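Local structure of thioredoxin peroxidase 2 (Plasmodium falciparum, 2C0D) at residues 128-133 with 137-142; 64-69 with 105-110. The protein probably reduces hydrogen peroxide and organic hydroperoxides to water and alcohols, acting as a mitochondrial, thioredoxin-dependent 2-Cys peroxiredoxin. One frame throughout, in Å; residues are numbered along the deposited sequence.

Contact 1. Residues 128-133 with 137-142; sequences INKDIS and NVLYDN
A Schellman motif closes the short helix 131-135 here: the carbonyl of Ser133 is met by the backbone of Val138, and Asn137, with its positive phi, is the C-prime residue that turns the chain out of the helix. Val138 N gives its hydrogen to Ser133 O at 2.9 Å, and the bond is nearly straight, 164° at the hydrogen; the donor stands 23° off the carbonyl plane. The second bond of the motif runs from Asn137 N to Lys134 O. Asn137 N also comes within 3.2 Å of Ser133 O, but at too poor an angle to bond.

Once turned, the chain enters strand 139-140, which brings Leu139 back against the helix start. Leu139 CB rests on Ser133 CB at 3.9 Å. With CG anti to the backbone N (chi1 -178°), the rest of the leucine extends along the helix, and its CD2 reaches Lys130 CB, 3.8 Å away, at the N-cap position. Beside the Val138 bond, CG2 of Val138 lies 3.5 Å from Ser133 O. The lysine runs out almost straight until it bends at chi4, its side chain crossing that of Asn142 at about a right angle; CE comes within 3.4 Å of Asn142 O, a methylene brushing a carbonyl. At the helix start, Asp127 takes the N-H groups of Ile132 and Ser133.

The chemistry divides in two: one directional backbone bond serves a carbonyl that the ending helix could not pair in its usual way, while Leu139 meets Ser133 and Lys130 carbon to carbon, apolar touches that lay strand 139-140 against the helix and its N-cap residue.

Contact 2. Residues 64-69 with 105-110; sequences YPLNYT and LAWKNM
Trp107 carries this contact, laying the six-membered ring of its indole between helix 101-109 and the side chains of Leu66 and Tyr64. Leu66 supplies the closer touch: its CD2 methyl sits over one face of that ring, 3.5 Å from the centroid and 14° off the normal, a CH-pi contact. The methyl is shifted a little toward the rim, and its nearest ring atom is Trp107 CZ3 at 3.4 Å. Leu66 CG also lies at the edge of the Tyr64 ring, in its plane, and the two side chains touch one another as well as the indole.

Tyr64 meets the same corner of the tryptophan, with CE1 3.5 Å from Trp107 CZ3. The two rings are inclined at 41° with centroids 5.5 Å apart, an oblique pairing in which the side chains run antiparallel, each passing alongside the other. With CG anti to the backbone N (chi1 -156°), the indole reaches out from its helix toward the loop.

Val71 of the preceding loop and Pro73 and Ile76 of helix 73-81 pack around the indole, and its NE1 makes a weak hydrogen bond to Gly115 O. The side chain of Cys72, the predicted peroxidatic cysteine, is about 6 Å from that of Trp107. The contact thus joins the chain just after strand 58-63 to helix 101-109, beside the first turn of helix 73-81; Arg147 of strand 144-152 touches Tyr64.

From the N terminus, the chain leaves strand 58-63 into the first segment of contact 2, passes through helices 73-81 and 83-88 and strand 91-97, and closes a loop with 35 residues between the segments when helix 101-109 returns. Strand 123-126 then leads to contact 1, a local closure with three residues between its segments. The two follow in series, neither nested nor crossed, their centres about 17 Å apart and their nearest atoms about 7 Å apart without touching. Strand 58-63 relates them: it runs directly into contact 2, while its Phe63 packs on Ser133 and Val138 of contact 1. Strand 144-152 also touches both, Phe144 on Pro65 of contact 2 and Ala145 on Ser133 of contact 1.

Contact 1. Residues 128-133 with 137-142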
loop_
_atom_site.group_PDB
_atom_site.type_symbol
_atom_site.label_atom_id
_atom_site.label_comp_id
_atom_site.label_asym_id
_atom_site.label_seq_id
_atom_site.Cartn_x
_atom_site.Cartn_y
_atom_site.Cartn_z
ATOM N N ILE B 128 13.016 0.495 -19.669
ATOM C CA ILE B 128 13.295 1.563 -20.632
ATOM C C ILE B 128 12.164 1.781 -21.608
ATOM O O ILE B 128 12.051 2.893 -22.137
ATOM C CB ILE B 128 14.601 1.414 -21.431
ATOM C CG1 ILE B 128 14.661 0.023 -22.066
ATOM C CG2 ILE B 128 15.825 1.946 -20.601
ATOM C CD1 ILE B 128 15.681 0.003 -23.172
ATOM N N ASN B 129 11.275 0.789 -21.768
ATOM C CA ASN B 129 10.103 1.002 -22.637
ATOM C C ASN B 129 8.815 1.394 -21.864
ATOM O O ASN B 129 7.755 1.581 -22.478
ATOM C CB ASN B 129 9.838 -0.248 -23.477
ATOM C CG ASN B 129 11.006 -0.604 -24.376
ATOM O OD1 ASN B 129 11.737 0.271 -24.861
ATOM N ND2 ASN B 129 11.202 -1.923 -24.597
ATOM N N LYS B 130 8.940 1.493 -20.536
ATOM C CA LYS B 130 7.878 1.939 -19.593
ATOM C C LYS B 130 6.729 0.971 -19.390
ATOM O O LYS B 130 5.816 1.285 -18.611
ATOM C CB LYS B 130 7.315 3.342 -19.946
ATOM C CG LYS B 130 8.437 4.382 -20.170
ATOM C CD LYS B 130 7.861 5.756 -20.379
ATOM C CE LYS B 130 8.969 6.751 -20.701
ATOM N NZ LYS B 130 9.246 6.667 -22.180
ATOM N N ASP B 131 6.774 -0.192 -20.040
ATOM C CA ASP B 131 5.667 -1.183 -19.940
ATOM C C ASP B 131 5.562 -1.845 -18.554
ATOM O O ASP B 131 4.460 -2.256 -18.138
ATOM C CB ASP B 131 5.761 -2.250 -21.037
ATOM C CG ASP B 131 7.026 -3.062 -20.946
ATOM O OD1 ASP B 131 8.077 -2.528 -21.382
ATOM O OD2 ASP B 131 6.998 -4.240 -20.457
ATOM N N ILE B 132 6.677 -1.935 -17.824
ATOM C CA ILE B 132 6.610 -2.565 -16.514
ATOM C C ILE B 132 5.869 -1.607 -15.601
ATOM O O ILE B 132 4.882 -1.989 -14.941
ATOM C CB ILE B 132 7.994 -2.890 -15.951
ATOM C CG1 ILE B 132 8.780 -3.837 -16.916
ATOM C CG2 ILE B 132 7.837 -3.564 -14.548
ATOM C CD1 ILE B 132 10.225 -4.005 -16.448
ATOM N N SER B 133 6.335 -0.359 -15.550
ATOM C CA SER B 133 5.632 0.645 -14.706
ATOM C C SER B 133 4.179 0.798 -15.135
ATOM O O SER B 133 3.295 0.910 -14.277
ATOM C CB SER B 133 6.346 2.013 -14.699
ATOM O OG SER B 133 7.684 1.839 -14.235
ATOM N N ASN B 137 0.614 -0.093 -12.873
ATOM C CA ASN B 137 -0.223 1.096 -12.616
ATOM C C ASN B 137 0.558 2.173 -11.856
ATOM O O ASN B 137 0.007 2.914 -11.031
ATOM C CB ASN B 137 -1.477 0.684 -11.820
ATOM C CG ASN B 137 -2.415 -0.208 -12.627
ATOM O OD1 ASN B 137 -2.450 -0.165 -13.855
ATOM N ND2 ASN B 137 -3.201 -1.029 -11.916
ATOM N N VAL B 138 1.873 2.260 -12.107
ATOM C CA VAL B 138 2.711 3.243 -11.414
ATOM C C VAL B 138 3.488 4.154 -12.396
ATOM O O VAL B 138 4.412 4.840 -11.987
ATOM C CB VAL B 138 3.696 2.592 -10.393
ATOM C CG1 VAL B 138 2.918 1.964 -9.233
ATOM C CG2 VAL B 138 4.633 1.557 -11.056
ATOM N N LEU B 139 3.077 4.194 -13.651
ATOM C CA LEU B 139 3.751 5.089 -14.617
ATOM C C LEU B 139 3.068 6.452 -14.536
ATOM O O LEU B 139 1.844 6.567 -14.780
ATOM C CB LEU B 139 3.642 4.535 -16.045
ATOM C CG LEU B 139 4.361 5.388 -17.103
ATOM C CD1 LEU B 139 5.886 5.499 -16.763
ATOM C CD2 LEU B 139 4.159 4.812 -18.480
ATOM N N TYR B 140 3.843 7.459 -14.166
ATOM C CA TYR B 140 3.319 8.821 -14.069
ATOM C C TYR B 140 3.588 9.556 -15.379
ATOM O O TYR B 140 4.741 9.698 -15.793
ATOM C CB TYR B 140 4.010 9.532 -12.931
ATOM C CG TYR B 140 3.623 10.983 -12.852
ATOM C CD1 TYR B 140 2.383 11.361 -12.352
ATOM C CD2 TYR B 140 4.482 11.957 -13.326
ATOM C CE1 TYR B 140 2.015 12.715 -12.278
ATOM C CE2 TYR B 140 4.138 13.314 -13.255
ATOM C CZ TYR B 140 2.903 13.668 -12.742
ATOM O OH TYR B 140 2.593 15.013 -12.703
ATOM N N ASP B 141 2.524 10.071 -15.988
ATOM C CA ASP B 141 2.644 11.002 -17.163
ATOM C C ASP B 141 3.498 10.478 -18.332
ATOM O O ASP B 141 4.130 11.271 -19.020
ATOM C CB ASP B 141 3.192 12.368 -16.735
ATOM C CG ASP B 141 2.773 13.489 -17.698
ATOM O OD1 ASP B 141 1.657 13.404 -18.252
ATOM O OD2 ASP B 141 3.523 14.462 -17.833
ATOM N N ASN B 142 3.465 9.166 -18.586
ATOM C CA ASN B 142 4.330 8.577 -19.624
ATOM C C ASN B 142 5.794 8.963 -19.468
ATOM O O ASN B 142 6.528 9.121 -20.476
ATOM C CB ASN B 142 3.864 8.979 -21.031
ATOM C CG ASN B 142 4.442 8.076 -22.085
ATOM O OD1 ASN B 142 4.473 6.857 -21.901
ATOM N ND2 ASN B 142 4.997 8.664 -23.155
#

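Contact 2. Residues 64-69 with 105-110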
loop_
_atom_site.group_PDB
_atom_site.type_symbol
_atom_site.label_atom_id
_atom_site.label_comp_id
_atom_site.label_asym_id
_atom_site.label_seq_id
_atom_site.Cartn_x
_atom_site.Cartn_y
_atom_site.Cartn_z
ATOM N N TYR B 64 10.850 3.352 -8.388
ATOM C CA TYR B 64 11.244 4.702 -7.896
ATOM C C TYR B 64 11.598 5.584 -9.083
ATOM O O TYR B 64 11.875 5.058 -10.193
ATOM C CB TYR B 64 12.437 4.625 -6.915
ATOM C CG TYR B 64 13.583 3.873 -7.532
ATOM C CD1 TYR B 64 14.512 4.514 -8.397
ATOM C CD2 TYR B 64 13.705 2.494 -7.315
ATOM C CE1 TYR B 64 15.532 3.783 -9.016
ATOM C CE2 TYR B 64 14.719 1.759 -7.937
ATOM C CZ TYR B 64 15.607 2.397 -8.777
ATOM O OH TYR B 64 16.578 1.594 -9.358
ATOM N N PRO B 65 11.536 6.913 -8.881
ATOM C CA PRO B 65 11.976 7.928 -9.847
ATOM C C PRO B 65 13.461 8.297 -9.659
ATOM O O PRO B 65 13.981 8.235 -8.536
ATOM C CB PRO B 65 11.084 9.138 -9.471
ATOM C CG PRO B 65 11.018 9.060 -7.966
ATOM C CD PRO B 65 10.856 7.527 -7.713
ATOM N N LEU B 66 14.123 8.643 -10.772
ATOM C CA LEU B 66 15.490 9.164 -10.735
ATOM C C LEU B 66 15.611 10.647 -11.138
ATOM O O LEU B 66 16.721 11.164 -11.191
ATOM C CB LEU B 66 16.418 8.332 -11.624
ATOM C CG LEU B 66 16.781 6.932 -11.124
ATOM C CD1 LEU B 66 17.892 6.306 -12.016
ATOM C CD2 LEU B 66 17.207 6.905 -9.674
ATOM N N ASN B 67 14.498 11.337 -11.347
ATOM C CA ASN B 67 14.603 12.782 -11.643
ATOM C C ASN B 67 15.126 13.527 -10.409
ATOM O O ASN B 67 14.937 13.068 -9.274
ATOM C CB ASN B 67 13.293 13.358 -12.151
ATOM C CG ASN B 67 12.143 13.010 -11.267
ATOM O OD1 ASN B 67 11.954 13.628 -10.227
ATOM N ND2 ASN B 67 11.349 12.017 -11.678
ATOM N N TYR B 68 15.816 14.639 -10.609
ATOM C CA TYR B 68 16.393 15.338 -9.449
ATOM C C TYR B 68 15.375 15.798 -8.415
ATOM O O TYR B 68 15.699 15.863 -7.227
ATOM C CB TYR B 68 17.250 16.524 -9.872
ATOM C CG TYR B 68 18.516 16.133 -10.611
ATOM C CD1 TYR B 68 19.214 14.969 -10.294
ATOM C CD2 TYR B 68 19.037 16.973 -11.603
ATOM C CE1 TYR B 68 20.366 14.606 -10.979
ATOM C CE2 TYR B 68 20.220 16.640 -12.281
ATOM C CZ TYR B 68 20.867 15.450 -11.963
ATOM O OH TYR B 68 22.025 15.081 -12.625
ATOM N N THR B 69 14.172 16.138 -8.851
ATOM C CA THR B 69 13.163 16.606 -7.898
ATOM C C THR B 69 12.860 15.534 -6.854
ATOM O O THR B 69 12.811 15.847 -5.641
ATOM C CB THR B 69 11.878 17.063 -8.580
ATOM O OG1 THR B 69 12.206 18.136 -9.473
ATOM C CG2 THR B 69 10.886 17.609 -7.534
ATOM N N LEU B 105 24.198 2.136 -13.254
ATOM C CA LEU B 105 25.615 1.930 -12.946
ATOM C C LEU B 105 26.211 3.245 -12.395
ATOM O O LEU B 105 26.944 3.234 -11.418
ATOM C CB LEU B 105 26.379 1.464 -14.190
ATOM C CG LEU B 105 27.892 1.292 -13.936
ATOM C CD1 LEU B 105 28.138 0.277 -12.786
ATOM C CD2 LEU B 105 28.516 0.895 -15.297
ATOM N N ALA B 106 25.919 4.367 -13.051
ATOM C CA ALA B 106 26.399 5.687 -12.595
ATOM C C ALA B 106 25.931 5.996 -11.160
ATOM O O ALA B 106 26.695 6.531 -10.346
ATOM C CB ALA B 106 25.918 6.757 -13.544
ATOM N N TRP B 107 24.695 5.609 -10.835
ATOM C CA TRP B 107 24.149 5.859 -9.484
ATOM C C TRP B 107 24.889 5.000 -8.441
ATOM O O TRP B 107 25.188 5.467 -7.308
ATOM C CB TRP B 107 22.655 5.543 -9.476
ATOM C CG TRP B 107 21.880 6.273 -8.399
ATOM C CD1 TRP B 107 22.194 7.459 -7.777
ATOM C CD2 TRP B 107 20.600 5.885 -7.915
ATOM N NE1 TRP B 107 21.166 7.817 -6.906
ATOM C CE2 TRP B 107 20.187 6.862 -6.977
ATOM C CE3 TRP B 107 19.772 4.791 -8.168
ATOM C CZ2 TRP B 107 18.966 6.769 -6.281
ATOM C CZ3 TRP B 107 18.531 4.690 -7.441
ATOM C CH2 TRP B 107 18.169 5.688 -6.533
ATOM N N LYS B 108 25.209 3.759 -8.810
ATOM C CA LYS B 108 25.950 2.845 -7.928
ATOM C C LYS B 108 27.379 3.325 -7.710
ATOM O O LYS B 108 27.922 3.225 -6.601
ATOM C CB LYS B 108 25.980 1.436 -8.480
ATOM C CG LYS B 108 24.590 0.769 -8.427
ATOM C CD LYS B 108 24.591 -0.656 -8.998
ATOM C CE LYS B 108 25.203 -1.626 -8.021
ATOM N NZ LYS B 108 25.296 -3.021 -8.631
ATOM N N ASN B 109 27.973 3.843 -8.764
ATOM C CA ASN B 109 29.360 4.324 -8.688
ATOM C C ASN B 109 29.546 5.673 -7.972
ATOM O O ASN B 109 30.660 5.982 -7.499
ATOM C CB ASN B 109 29.966 4.328 -10.093
ATOM C CG ASN B 109 31.474 4.578 -10.073
ATOM O OD1 ASN B 109 32.232 3.857 -9.407
ATOM N ND2 ASN B 109 31.886 5.643 -10.715
ATOM N N MET B 110 28.477 6.448 -7.848
ATOM C CA MET B 110 28.516 7.805 -7.300
ATOM C C MET B 110 28.731 7.744 -5.791
ATOM O O MET B 110 28.103 6.934 -5.128
ATOM C CB MET B 110 27.160 8.472 -7.599
ATOM C CG MET B 110 27.043 9.945 -7.314
ATOM S SD MET B 110 25.357 10.449 -7.766
ATOM C CE MET B 110 25.358 10.133 -9.522
#